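Local coordinates for dehydrogenase (Thermotoga maritima, PDB 3EZY), which catalyses the NAD(+)-dependent oxidation of myo-inositol to scyllo-inosose, and so probably serves in a myo-inositol degradation pathway, at residues A[88-93]-A[115-120]; A[55-60]-A[78-83]; A[103-108]-A[308-313]; A[120-125]-A[302-307]. All blocks are in the same frame, centred on the assembly; numbering follows the deposited sequence. Where two conformers were deposited one is given.

Contacts 1 and 2 lie within the Rossmann-type nucleotide-binding domain; contacts 3 and 4 tie that domain to a late part of the chain, residues 302-313. Contact 1 joins two strands of the parallel sheet, and contact 2 packs two helices beside it, its centre about 12 Å away; Lys89 NZ lies 2.8 Å from Ile60 O between them. Contact 4 shares Thr120 with contact 1, and Cys93 O reaches Gly121 N at 2.8 Å. Contacts 3 and 4, centres about 11 Å apart, both use helix 306-325. Phe92 of contact 1 and Leu80 of contact 2 lie near, without touching, a GxGxxG-type glycine pattern that probably belongs to the NAD site.

Contact 1 (A[88-93]-A[115-120]); sequences KKHVFC and DVILFT
His90 and Phe92 are turned onto Ile117 and Phe119 by their first torsions. In His90, CG stands anti to the carbonyl carbon (chi1 -66°), which lays the ring beside the neighbouring segment, 115-120, and its ND1 receives the backbone N-H of Ile117 with Ile117 N to His90 ND1 at 3.1 Å. The donor sits at the ring edge in the ring plane, and the bond is nearly straight, 168° at the hydrogen. Phe92 and Phe119, paired in register, place their side chains on the same face of the sheet; in both, CG lies opposite the backbone N, and the rings meet there. CD1 of Phe92 comes to 3.4 Å from CD2 of Phe119, the two planes inclined by 33° in an oblique pairing.

Between the backbones the bonds are those of a parallel pair: Val91 N to Ile117 O, Phe119 N to Val91 O and Cys93 N to Phe119 O, each 2.9 Å. Val91, Leu118 and Cys93 occupy the other face, where Val91 CG1 lies 4.0 Å from Leu118 CD1, the side chains pointing the same way. Helix 77-86 covers that side through Val81 and Cys84, while helix 277-298 touches the phenylalanine side. The strands belong to a beta-alpha-beta unit of the Rossmann fold, with helix 101-114 as its connection. Ahead of the strands, Val116 CG2 lies 3.7 Å from Lys89 O.

Because ND1 accepts the hydrogen bond, a neutral His90 would probably carry its own proton on NE2; the imidazole thus takes the place of a main-chain acceptor and continues the row of strand bonds by one side-chain link.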
loop_
_atom_site.group_PDB
_atom_site.type_symbol
_atom_site.label_atom_id
_atom_site.label_comp_id
_atom_site.label_asym_id
_atom_site.label_seq_id
_atom_site.Cartn_x
_atom_site.Cartn_y
_atom_site.Cartn_z
ATOM N N LYS A 88 44.367 -27.255 0.464
ATOM C CA LYS A 88 43.621 -27.416 -0.792
ATOM C C LYS A 88 42.135 -27.687 -0.557
ATOM O O LYS A 88 41.524 -28.571 -1.200
ATOM C CB LYS A 88 44.249 -28.481 -1.708
ATOM C CG LYS A 88 43.650 -28.552 -3.134
ATOM C CD LYS A 88 44.526 -29.436 -4.058
ATOM C CE LYS A 88 43.894 -29.700 -5.444
ATOM N NZ LYS A 88 42.829 -30.778 -5.433
ATOM N N LYS A 89 41.537 -26.892 0.347
ATOM C CA LYS A 89 40.084 -26.970 0.642
ATOM C C LYS A 89 39.345 -25.706 0.188
ATOM O O LYS A 89 39.734 -24.607 0.574
ATOM C CB LYS A 89 39.848 -27.096 2.163
ATOM C CG LYS A 89 40.514 -28.348 2.805
ATOM C CD LYS A 89 40.225 -29.608 1.952
ATOM C CE LYS A 89 40.967 -30.831 2.506
ATOM N NZ LYS A 89 40.581 -31.119 3.920
ATOM N N HIS A 90 38.245 -25.859 -0.547
ATOM C CA HIS A 90 37.414 -24.717 -0.946
ATOM C C HIS A 90 36.871 -23.993 0.279
ATOM O O HIS A 90 36.517 -24.640 1.257
ATOM C CB HIS A 90 36.270 -25.211 -1.804
ATOM C CG HIS A 90 36.726 -25.780 -3.105
ATOM N ND1 HIS A 90 37.431 -25.039 -4.031
ATOM C CD2 HIS A 90 36.594 -27.022 -3.631
ATOM C CE1 HIS A 90 37.692 -25.798 -5.083
ATOM N NE2 HIS A 90 37.194 -27.003 -4.866
ATOM N N VAL A 91 36.847 -22.661 0.264
ATOM C CA VAL A 91 36.569 -21.943 1.505
ATOM C C VAL A 91 35.526 -20.828 1.358
ATOM O O VAL A 91 35.595 -19.998 0.422
ATOM C CB VAL A 91 37.895 -21.437 2.243
ATOM C CG1 VAL A 91 38.772 -20.618 1.349
ATOM C CG2 VAL A 91 37.558 -20.631 3.502
ATOM N N PHE A 92 34.539 -20.841 2.264
ATOM C CA PHE A 92 33.568 -19.743 2.390
ATOM C C PHE A 92 33.933 -19.022 3.669
ATOM O O PHE A 92 34.176 -19.677 4.705
ATOM C CB PHE A 92 32.143 -20.321 2.447
ATOM C CG PHE A 92 31.067 -19.341 2.896
ATOM C CD1 PHE A 92 30.235 -18.718 1.964
ATOM C CD2 PHE A 92 30.880 -19.060 4.253
ATOM C CE1 PHE A 92 29.228 -17.787 2.390
ATOM C CE2 PHE A 92 29.879 -18.174 4.688
ATOM C CZ PHE A 92 29.057 -17.524 3.747
ATOM N N CYS A 93 34.032 -17.687 3.615
ATOM C CA CYS A 93 34.354 -16.897 4.797
ATOM C C CYS A 93 33.252 -15.876 5.097
ATOM O O CYS A 93 32.927 -15.020 4.254
ATOM C CB CYS A 93 35.701 -16.156 4.608
ATOM S SG CYS A 93 36.352 -15.373 6.094
ATOM N N ASP A 115 44.515 -22.761 -6.058
ATOM C CA ASP A 115 43.431 -23.036 -6.976
ATOM C C ASP A 115 42.169 -23.514 -6.254
ATOM O O ASP A 115 41.530 -24.464 -6.731
ATOM C CB ASP A 115 43.837 -24.092 -8.013
ATOM C CG ASP A 115 42.889 -24.115 -9.209
ATOM O OD1 ASP A 115 42.524 -23.005 -9.663
ATOM O OD2 ASP A 115 42.520 -25.214 -9.694
ATOM N N VAL A 116 41.818 -22.903 -5.117
ATOM C CA VAL A 116 40.531 -23.243 -4.461
ATOM C C VAL A 116 39.691 -21.975 -4.403
ATOM O O VAL A 116 40.254 -20.878 -4.397
ATOM C CB VAL A 116 40.714 -23.738 -3.009
ATOM C CG1 VAL A 116 41.530 -25.063 -2.966
ATOM C CG2 VAL A 116 41.371 -22.668 -2.185
ATOM N N ILE A 117 38.369 -22.142 -4.336
ATOM C CA ILE A 117 37.395 -21.052 -4.212
ATOM C C ILE A 117 37.557 -20.303 -2.900
ATOM O O ILE A 117 37.722 -20.911 -1.846
ATOM C CB ILE A 117 35.958 -21.650 -4.260
ATOM C CG1 ILE A 117 35.674 -22.208 -5.637
ATOM C CG2 ILE A 117 34.899 -20.660 -3.915
ATOM C CD1 ILE A 117 34.382 -23.025 -5.648
ATOM N N LEU A 118 37.490 -18.978 -2.990
ATOM C CA LEU A 118 37.300 -18.098 -1.845
ATOM C C LEU A 118 35.976 -17.339 -2.058
ATOM O O LEU A 118 35.869 -16.519 -2.957
ATOM C CB LEU A 118 38.459 -17.106 -1.671
ATOM C CG LEU A 118 38.266 -16.048 -0.554
ATOM C CD1 LEU A 118 37.871 -16.719 0.778
ATOM C CD2 LEU A 118 39.533 -15.187 -0.367
ATOM N N PHE A 119 34.976 -17.655 -1.253
ATOM C CA PHE A 119 33.618 -17.080 -1.381
ATOM C C PHE A 119 33.405 -16.175 -0.162
ATOM O O PHE A 119 33.574 -16.615 0.960
ATOM C CB PHE A 119 32.602 -18.233 -1.344
ATOM C CG PHE A 119 31.162 -17.841 -1.702
ATOM C CD1 PHE A 119 30.561 -18.373 -2.839
ATOM C CD2 PHE A 119 30.435 -16.977 -0.898
ATOM C CE1 PHE A 119 29.243 -18.068 -3.182
ATOM C CE2 PHE A 119 29.108 -16.641 -1.241
ATOM C CZ PHE A 119 28.531 -17.195 -2.393
ATOM N N THR A 120 33.045 -14.916 -0.387
ATOM C CA THR A 120 32.861 -13.965 0.677
ATOM C C THR A 120 31.395 -13.957 1.060
ATOM O O THR A 120 30.529 -13.896 0.190
ATOM C CB THR A 120 33.231 -12.541 0.228
ATOM O OG1 THR A 120 34.631 -12.499 -0.050
ATOM C CG2 THR A 120 32.939 -11.513 1.358
#

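Contact 2 (A[55-60]-A[78-83]); sequences DPHELI and SELVIA
Leu80 and Ala83 of helix 77-86 pack against Pro56, His57 and Ile60 of helix 56-61, two helices of the Rossmann fold lying on one side of its parallel sheet. The short segments run in nearly the same direction, 23° apart, with a closest axis approach of 10.4 Å, a spacing that side chains rather than backbones must fill.

The tight part gathers around Leu80 CD2. Its CG is anti to the carbonyl carbon (chi1 -64°), and from there CD2 reaches across to the other helix. It touches Pro56 CB at 3.8 Å and Ile60 CD1 at 3.9 Å, crossing both side chains at about a right angle. The same methyl lies over one face of the His57 ring, 4.0 Å above the plane and displaced toward the rim. Ala83 adds its CB, which meets His57 CE1 at 3.6 Å. Beneath this layer is the sheet: Ile8 of strand 3-8 is touched by Pro56, Ile60 and Leu80 alike.

The outer side, where Glu79 is exposed and His57 partly so, is less certain. The Glu79 carboxylate stands at the edge of the imidazole, nearly coplanar with it, but the modelled approach is too short to be a credible bond, and its details are doubtful. What holds the start of helix 56-61 is clearer. Asp55 is its N-cap, and the side chain receives the N-H of His57, with Asp55 OD1 met from above the carboxylate plane at 3.0 Å from His57 N. At the other end of the interface, Ile60 CG2 rests 3.7 Å from Ala83 O.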
loop_
_atom_site.group_PDB
_atom_site.type_symbol
_atom_site.label_atom_id
_atom_site.label_comp_id
_atom_site.label_asym_id
_atom_site.label_seq_id
_atom_site.Cartn_x
_atom_site.Cartn_y
_atom_site.Cartn_z
ATOM N N ASP A 55 40.231 -27.890 17.849
ATOM C CA ASP A 55 41.213 -27.135 17.069
ATOM C C ASP A 55 40.761 -27.074 15.614
ATOM O O ASP A 55 40.630 -28.097 14.985
ATOM C CB ASP A 55 42.540 -27.876 17.162
ATOM C CG ASP A 55 43.632 -27.240 16.320
ATOM O OD1 ASP A 55 43.365 -26.215 15.629
ATOM O OD2 ASP A 55 44.765 -27.782 16.359
ATOM N N PRO A 56 40.515 -25.873 15.077
ATOM C CA PRO A 56 39.944 -25.782 13.714
ATOM C C PRO A 56 40.872 -26.304 12.631
ATOM O O PRO A 56 40.404 -26.688 11.542
ATOM C CB PRO A 56 39.755 -24.271 13.490
ATOM C CG PRO A 56 40.587 -23.583 14.555
ATOM C CD PRO A 56 40.637 -24.555 15.732
ATOM N N HIS A 57 42.168 -26.289 12.911
ATOM C CA HIS A 57 43.199 -26.805 11.983
ATOM C C HIS A 57 43.071 -28.306 11.766
ATOM O O HIS A 57 43.268 -28.799 10.663
ATOM C CB HIS A 57 44.595 -26.422 12.453
ATOM C CG HIS A 57 44.891 -24.971 12.273
ATOM N ND1 HIS A 57 45.285 -24.447 11.057
ATOM C CD2 HIS A 57 44.797 -23.922 13.130
ATOM C CE1 HIS A 57 45.445 -23.140 11.178
ATOM N NE2 HIS A 57 45.159 -22.795 12.424
ATOM N N GLU A 58 42.708 -29.027 12.823
ATOM C CA GLU A 58 42.329 -30.427 12.681
ATOM C C GLU A 58 41.104 -30.601 11.768
ATOM O O GLU A 58 41.006 -31.570 11.009
ATOM C CB GLU A 58 42.062 -31.054 14.043
ATOM C CG GLU A 58 43.255 -30.999 15.012
ATOM C CD GLU A 58 44.532 -31.625 14.445
ATOM O OE1 GLU A 58 44.464 -32.320 13.410
ATOM O OE2 GLU A 58 45.618 -31.418 15.043
ATOM N N LEU A 59 40.134 -29.691 11.858
ATOM C CA LEU A 59 39.001 -29.764 10.935
ATOM C C LEU A 59 39.463 -29.564 9.473
ATOM O O LEU A 59 39.110 -30.318 8.542
ATOM C CB LEU A 59 37.902 -28.727 11.340
ATOM C CG LEU A 59 36.633 -28.726 10.457
ATOM C CD1 LEU A 59 35.352 -28.341 11.241
ATOM C CD2 LEU A 59 36.805 -27.836 9.195
ATOM N N ILE A 60 40.215 -28.510 9.243
ATOM C CA ILE A 60 40.686 -28.206 7.901
ATOM C C ILE A 60 41.526 -29.335 7.280
ATOM O O ILE A 60 41.450 -29.579 6.075
ATOM C CB ILE A 60 41.488 -26.890 7.932
ATOM C CG1 ILE A 60 40.516 -25.721 8.182
ATOM C CG2 ILE A 60 42.342 -26.734 6.666
ATOM C CD1 ILE A 60 41.164 -24.498 8.754
ATOM N N SER A 78 41.819 -14.670 8.588
ATOM C CA SER A 78 42.970 -14.727 7.720
ATOM C C SER A 78 43.734 -16.042 7.903
ATOM O O SER A 78 44.012 -16.753 6.955
ATOM C CB SER A 78 43.921 -13.564 8.036
ATOM O OG SER A 78 44.841 -13.455 6.982
ATOM N N GLU A 79 44.095 -16.337 9.143
ATOM C CA GLU A 79 44.818 -17.570 9.414
ATOM C C GLU A 79 44.087 -18.822 8.918
ATOM O O GLU A 79 44.684 -19.679 8.287
ATOM C CB GLU A 79 45.119 -17.727 10.906
ATOM C CG GLU A 79 45.708 -19.129 11.192
ATOM C CD GLU A 79 45.697 -19.480 12.678
ATOM O OE1 GLU A 79 45.821 -20.681 13.023
ATOM O OE2 GLU A 79 45.550 -18.542 13.502
ATOM N N LEU A 80 42.802 -18.932 9.220
ATOM C CA LEU A 80 42.033 -20.077 8.822
ATOM C C LEU A 80 41.868 -20.183 7.335
ATOM O O LEU A 80 41.962 -21.280 6.793
ATOM C CB LEU A 80 40.656 -20.092 9.499
ATOM C CG LEU A 80 40.803 -20.230 11.028
ATOM C CD1 LEU A 80 39.461 -20.057 11.733
ATOM C CD2 LEU A 80 41.468 -21.613 11.322
ATOM N N VAL A 81 41.591 -19.069 6.657
ATOM C CA VAL A 81 41.392 -19.154 5.199
ATOM C C VAL A 81 42.728 -19.528 4.499
ATOM O O VAL A 81 42.748 -20.279 3.525
ATOM C CB VAL A 81 40.836 -17.829 4.637
ATOM C CG1 VAL A 81 41.043 -17.772 3.079
ATOM C CG2 VAL A 81 39.349 -17.673 4.996
ATOM N N ILE A 82 43.838 -18.978 4.975
ATOM C CA ILE A 82 45.134 -19.356 4.351
ATOM C C ILE A 82 45.474 -20.839 4.596
ATOM O O ILE A 82 45.963 -21.541 3.705
ATOM C CB ILE A 82 46.282 -18.420 4.804
ATOM C CG1 ILE A 82 46.014 -17.005 4.297
ATOM C CG2 ILE A 82 47.669 -18.971 4.297
ATOM C CD1 ILE A 82 46.905 -15.966 4.877
ATOM N N ALA A 83 45.168 -21.311 5.795
ATOM C CA ALA A 83 45.240 -22.719 6.146
ATOM C C ALA A 83 44.348 -23.602 5.249
ATOM O O ALA A 83 44.766 -24.690 4.819
ATOM C CB ALA A 83 44.848 -22.901 7.650
#

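Contact 3 (A[103-108]-A[308-313])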
loop_
_atom_site.group_PDB
_atom_site.type_symbol
_atom_site.label_atom_id
_atom_site.label_comp_id
_atom_site.label_asym_id
_atom_site.label_seq_id
_atom_site.Cartn_x
_atom_site.Cartn_y
_atom_site.Cartn_z
ATOM N N ASP A 103 46.103 -8.503 5.048
ATOM C CA ASP A 103 45.521 -9.845 5.212
ATOM C C ASP A 103 44.573 -10.261 4.090
ATOM O O ASP A 103 44.583 -11.407 3.634
ATOM C CB ASP A 103 44.828 -9.969 6.566
ATOM C CG ASP A 103 45.823 -10.085 7.709
ATOM O OD1 ASP A 103 46.985 -10.460 7.442
ATOM O OD2 ASP A 103 45.458 -9.811 8.870
ATOM N N VAL A 104 43.729 -9.345 3.636
ATOM C CA VAL A 104 42.830 -9.701 2.546
ATOM C C VAL A 104 43.627 -10.009 1.286
ATOM O O VAL A 104 43.277 -10.915 0.538
ATOM C CB VAL A 104 41.795 -8.555 2.264
ATOM C CG1 VAL A 104 40.980 -8.874 1.033
ATOM C CG2 VAL A 104 40.901 -8.378 3.488
ATOM N N ASP A 105 44.692 -9.244 1.024
ATOM C CA ASP A 105 45.517 -9.512 -0.186
ATOM C C ASP A 105 46.169 -10.891 -0.072
ATOM O O ASP A 105 46.216 -11.660 -1.021
ATOM C CB ASP A 105 46.568 -8.392 -0.427
ATOM C CG ASP A 105 45.950 -7.115 -1.061
ATOM O OD1 ASP A 105 44.972 -7.235 -1.855
ATOM O OD2 ASP A 105 46.428 -5.985 -0.752
ATOM N N ARG A 106 46.642 -11.236 1.109
ATOM C CA ARG A 106 47.240 -12.562 1.309
ATOM C C ARG A 106 46.248 -13.710 1.146
ATOM O O ARG A 106 46.556 -14.745 0.524
ATOM C CB ARG A 106 47.908 -12.662 2.673
ATOM C CG ARG A 106 49.423 -12.555 2.616
ATOM C CD ARG A 106 50.068 -13.551 3.569
ATOM N NE ARG A 106 50.392 -14.815 2.909
ATOM C CZ ARG A 106 50.848 -15.882 3.558
ATOM N NH1 ARG A 106 51.025 -15.821 4.872
ATOM N NH2 ARG A 106 51.128 -17.004 2.900
ATOM N N MET A 107 45.045 -13.535 1.705
ATOM C CA MET A 107 43.951 -14.526 1.588
ATOM C C MET A 107 43.631 -14.815 0.111
ATOM O O MET A 107 43.557 -15.966 -0.338
ATOM C CB MET A 107 42.705 -13.982 2.345
ATOM C CG MET A 107 42.870 -13.869 3.892
ATOM S SD MET A 107 41.673 -12.793 4.796
ATOM C CE MET A 107 40.301 -13.935 4.827
ATOM N N ILE A 108 43.427 -13.757 -0.663
ATOM C CA ILE A 108 43.201 -13.877 -2.094
ATOM C C ILE A 108 44.390 -14.520 -2.833
ATOM O O ILE A 108 44.206 -15.442 -3.610
ATOM C CB ILE A 108 42.918 -12.486 -2.695
ATOM C CG1 ILE A 108 41.553 -11.945 -2.223
ATOM C CG2 ILE A 108 43.031 -12.518 -4.214
ATOM C CD1 ILE A 108 41.372 -10.428 -2.457
ATOM N N ASP A 308 35.456 -9.042 -4.153
ATOM C CA ASP A 308 34.267 -8.338 -3.633
ATOM C C ASP A 308 34.479 -7.939 -2.168
ATOM O O ASP A 308 34.193 -6.820 -1.794
ATOM C CB ASP A 308 32.992 -9.216 -3.764
ATOM C CG ASP A 308 32.542 -9.415 -5.223
ATOM O OD1 ASP A 308 32.558 -8.458 -6.006
ATOM O OD2 ASP A 308 32.114 -10.524 -5.582
ATOM N N GLY A 309 34.984 -8.868 -1.348
ATOM C CA GLY A 309 35.363 -8.589 0.038
ATOM C C GLY A 309 36.368 -7.437 0.103
ATOM O O GLY A 309 36.220 -6.519 0.897
ATOM N N LYS A 310 37.393 -7.472 -0.736
ATOM C CA LYS A 310 38.389 -6.392 -0.745
ATOM C C LYS A 310 37.812 -4.994 -1.077
ATOM O O LYS A 310 38.118 -3.983 -0.413
ATOM C CB LYS A 310 39.507 -6.725 -1.744
ATOM C CG LYS A 310 40.683 -5.770 -1.671
ATOM C CD LYS A 310 41.818 -6.266 -2.563
ATOM C CE LYS A 310 42.915 -5.216 -2.748
ATOM N NZ LYS A 310 43.863 -5.715 -3.815
ATOM N N MET A 311 37.005 -4.919 -2.126
ATOM C CA MET A 311 36.443 -3.620 -2.539
ATOM C C MET A 311 35.556 -2.994 -1.455
ATOM O O MET A 311 35.617 -1.787 -1.177
ATOM C CB MET A 311 35.655 -3.774 -3.835
ATOM C CG MET A 311 36.515 -4.211 -5.054
ATOM S SD MET A 311 37.828 -2.981 -5.471
ATOM C CE MET A 311 36.982 -1.395 -5.050
ATOM N N ALA A 312 34.724 -3.807 -0.836
ATOM C CA ALA A 312 33.877 -3.304 0.258
ATOM C C ALA A 312 34.735 -2.751 1.400
ATOM O O ALA A 312 34.398 -1.745 1.999
ATOM C CB ALA A 312 32.993 -4.400 0.765
ATOM N N LEU A 313 35.825 -3.437 1.726
ATOM C CA LEU A 313 36.735 -2.960 2.778
ATOM C C LEU A 313 37.397 -1.640 2.382
ATOM O O LEU A 313 37.516 -0.748 3.200
ATOM C CB LEU A 313 37.829 -3.990 3.088
ATOM C CG LEU A 313 38.883 -3.585 4.136
ATOM C CD1 LEU A 313 38.225 -3.268 5.484
ATOM C CD2 LEU A 313 39.957 -4.723 4.336
#
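One ionic interaction crosses the two helices, between Lys310 and Asp105. Lys310 NZ donates to Asp105 OD1 at 2.7 Å, a hydrogen-bonded salt bridge. The ammonium comes in on the syn side of the carboxylate and only 15° out of its plane, a favourable direction for an acceptor oxygen. The grip is one-sided, since Asp105 OD2 stays 4.0 Å from Lys310 NZ. Lys310 reaches this far because its chain is extended throughout, beginning with CG opposite the backbone N (chi1 -171°).

Apolar packing uses the same lysine along its length. Its CB lies 3.8 Å from Val104 CG1, and farther out its CD passes Ile108 CD1 at about a right angle, 4.2 Å away. Val104 divides its two methyls between partners: while CG1 takes the lysine, CG2 meets Leu313 CD2 at 3.9 Å, those side chains sliding past each other in opposite directions. Shortening Lys310 to an alanine would probably leave the Asp105 carboxylate without this cation and Ile108 CD1 without the methylene it rests on.

In the fold, this is an antiparallel helix pair, its short axes at 169° and 10.2 Å apart at closest approach. Helix 101-114 is the connecting helix of a Rossmann beta-alpha-beta unit, whereas helix 306-325 returns from near the end of the chain to pack on it.

Outside the pair, the partners differ. Met107 packs against Ser78 and Val81 of helix 77-86. Asp308 is turned from the interface and forms a salt bridge with Arg182 of helix 174-185, which also meets Ala312 through Ile175.

Contact 4 (A[120-125]-A[302-307]); sequences TGFNRR and PAVSGE
The guanidinium of Arg125 has Val304 CG1 over the centre of one face, 4.3 Å above its plane, and a water at its edge in the plane. That water and a second one each accept from Arg125 NH1 and donate to Ala303 O, so two bridges span the 3.8 Å between Arg125 NH1 and this carbonyl oxygen. NH2 makes a salt bridge to Asp179 of helix 174-185. On the Phe122 ring, Thr120 CG2 lies over one face toward the rim, while Val304 CG1 approaches Phe122 CD2 obliquely at 3.9 Å. Val304 CG2 meets Arg125 CD at 3.8 Å, wedging the valine between Arg125 and Thr120.

Thr120 supplies both direct hydrogen bonds. Its N donates to Val304 O at 3.0 Å, from above the carbonyl plane. With OG1 anti to the carbonyl carbon (chi1 -65°), the hydroxyl turns to Ser305 O, 2.7 Å away. A valine here would probably leave Ser305 O without its hydroxyl donor and the turn into the helix less firmly held.

Ser305 is the N-cap of helix 306-325, which therefore begins where its approach is fastened to strand 118-121, the edge strand of the Rossmann sheet. Both donors lie well out of the planes of their carbonyls, about 50°, so neither is on a lone-pair direction, and directionality probably contributes less to these two bonds than in a regular strand pair.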
loop_
_atom_site.group_PDB
_atom_site.type_symbol
_atom_site.label_atom_id
_atom_site.label_comp_id
_atom_site.label_asym_id
_atom_site.label_seq_id
_atom_site.Cartn_x
_atom_site.Cartn_y
_atom_site.Cartn_z
ATOM N N THR A 120 33.045 -14.916 -0.387
ATOM C CA THR A 120 32.861 -13.965 0.677
ATOM C C THR A 120 31.395 -13.957 1.060
ATOM O O THR A 120 30.529 -13.896 0.190
ATOM C CB THR A 120 33.231 -12.541 0.228
ATOM O OG1 THR A 120 34.631 -12.499 -0.050
ATOM C CG2 THR A 120 32.939 -11.513 1.358
ATOM N N GLY A 121 31.115 -14.003 2.363
ATOM C CA GLY A 121 29.756 -14.175 2.845
ATOM C C GLY A 121 28.927 -12.890 2.865
ATOM O O GLY A 121 28.479 -12.473 3.949
ATOM N N PHE A 122 28.716 -12.258 1.702
ATOM C CA PHE A 122 27.741 -11.140 1.619
ATOM C C PHE A 122 26.341 -11.702 1.374
ATOM O O PHE A 122 25.895 -11.817 0.239
ATOM C CB PHE A 122 28.165 -10.124 0.568
ATOM C CG PHE A 122 29.335 -9.281 1.010
ATOM C CD1 PHE A 122 29.349 -8.703 2.285
ATOM C CD2 PHE A 122 30.398 -9.049 0.162
ATOM C CE1 PHE A 122 30.406 -7.914 2.688
ATOM C CE2 PHE A 122 31.445 -8.224 0.531
ATOM C CZ PHE A 122 31.479 -7.685 1.815
ATOM N N ASN A 123 25.693 -12.144 2.445
ATOM C CA ASN A 123 24.422 -12.853 2.312
ATOM C C ASN A 123 23.275 -12.024 1.728
ATOM O O ASN A 123 22.358 -12.569 1.151
ATOM C CB ASN A 123 23.968 -13.433 3.674
ATOM C CG ASN A 123 23.731 -12.346 4.716
ATOM O OD1 ASN A 123 24.672 -11.662 5.120
ATOM N ND2 ASN A 123 22.477 -12.174 5.154
ATOM N N ARG A 124 23.287 -10.713 1.897
ATOM C CA ARG A 124 22.151 -9.930 1.397
ATOM C C ARG A 124 22.054 -9.955 -0.129
ATOM O O ARG A 124 21.007 -9.601 -0.657
ATOM C CB ARG A 124 22.161 -8.473 1.912
ATOM C CG ARG A 124 22.335 -8.383 3.441
ATOM C CD ARG A 124 22.151 -6.973 4.002
ATOM N NE ARG A 124 22.501 -6.960 5.446
ATOM C CZ ARG A 124 22.825 -5.856 6.128
ATOM N NH1 ARG A 124 22.804 -4.670 5.513
ATOM N NH2 ARG A 124 23.151 -5.928 7.425
ATOM N N ARG A 125 23.119 -10.333 -0.850
ATOM C CA ARG A 125 22.931 -10.494 -2.319
ATOM C C ARG A 125 21.922 -11.580 -2.607
ATOM O O ARG A 125 21.474 -11.675 -3.737
ATOM C CB ARG A 125 24.194 -10.907 -3.053
ATOM C CG ARG A 125 25.310 -9.878 -2.976
ATOM C CD ARG A 125 26.360 -10.185 -4.013
ATOM N NE ARG A 125 27.490 -9.259 -3.950
ATOM C CZ ARG A 125 28.387 -9.163 -4.923
ATOM N NH1 ARG A 125 28.285 -9.981 -5.946
ATOM N NH2 ARG A 125 29.396 -8.280 -4.855
ATOM N N PRO A 302 33.595 -18.291 -7.533
ATOM C CA PRO A 302 32.543 -18.070 -6.526
ATOM C C PRO A 302 31.566 -16.927 -6.937
ATOM O O PRO A 302 32.000 -15.953 -7.552
ATOM C CB PRO A 302 33.321 -17.623 -5.303
ATOM C CG PRO A 302 34.681 -17.066 -5.870
ATOM C CD PRO A 302 34.931 -17.808 -7.130
ATOM N N ALA A 303 30.289 -17.018 -6.557
ATOM C CA ALA A 303 29.334 -15.951 -6.886
ATOM C C ALA A 303 29.722 -14.627 -6.238
ATOM O O ALA A 303 29.495 -13.535 -6.794
ATOM C CB ALA A 303 27.896 -16.352 -6.449
ATOM N N VAL A 304 30.270 -14.710 -5.030
ATOM C CA VAL A 304 30.787 -13.538 -4.359
ATOM C C VAL A 304 32.250 -13.843 -4.038
ATOM O O VAL A 304 32.543 -14.786 -3.303
ATOM C CB VAL A 304 30.059 -13.251 -3.039
ATOM C CG1 VAL A 304 30.577 -11.926 -2.440
ATOM C CG2 VAL A 304 28.517 -13.262 -3.217
ATOM N N SER A 305 33.164 -13.043 -4.560
ATOM C CA SER A 305 34.586 -13.447 -4.555
ATOM C C SER A 305 35.404 -12.720 -3.486
ATOM O O SER A 305 34.873 -11.892 -2.721
ATOM C CB SER A 305 35.201 -13.190 -5.926
ATOM O OG SER A 305 35.281 -11.784 -6.100
ATOM N N GLY A 306 36.696 -13.047 -3.410
ATOM C CA GLY A 306 37.529 -12.395 -2.427
ATOM C C GLY A 306 37.691 -10.937 -2.751
ATOM O O GLY A 306 37.739 -10.074 -1.871
ATOM N N GLU A 307 37.794 -10.673 -4.038
ATOM C CA GLU A 307 37.884 -9.327 -4.563
ATOM C C GLU A 307 36.661 -8.455 -4.178
ATOM O O GLU A 307 36.820 -7.278 -3.872
ATOM C CB GLU A 307 38.070 -9.404 -6.089
ATOM C CG GLU A 307 39.475 -9.918 -6.519
ATOM C CD GLU A 307 39.685 -11.491 -6.479
ATOM O OE1 GLU A 307 40.825 -11.897 -6.804
ATOM O OE2 GLU A 307 38.769 -12.322 -6.163
HETATM O O HOH W 1 26.850 -12.353 -7.031
HETATM O O HOH W 2 30.712 -11.229 -7.488
#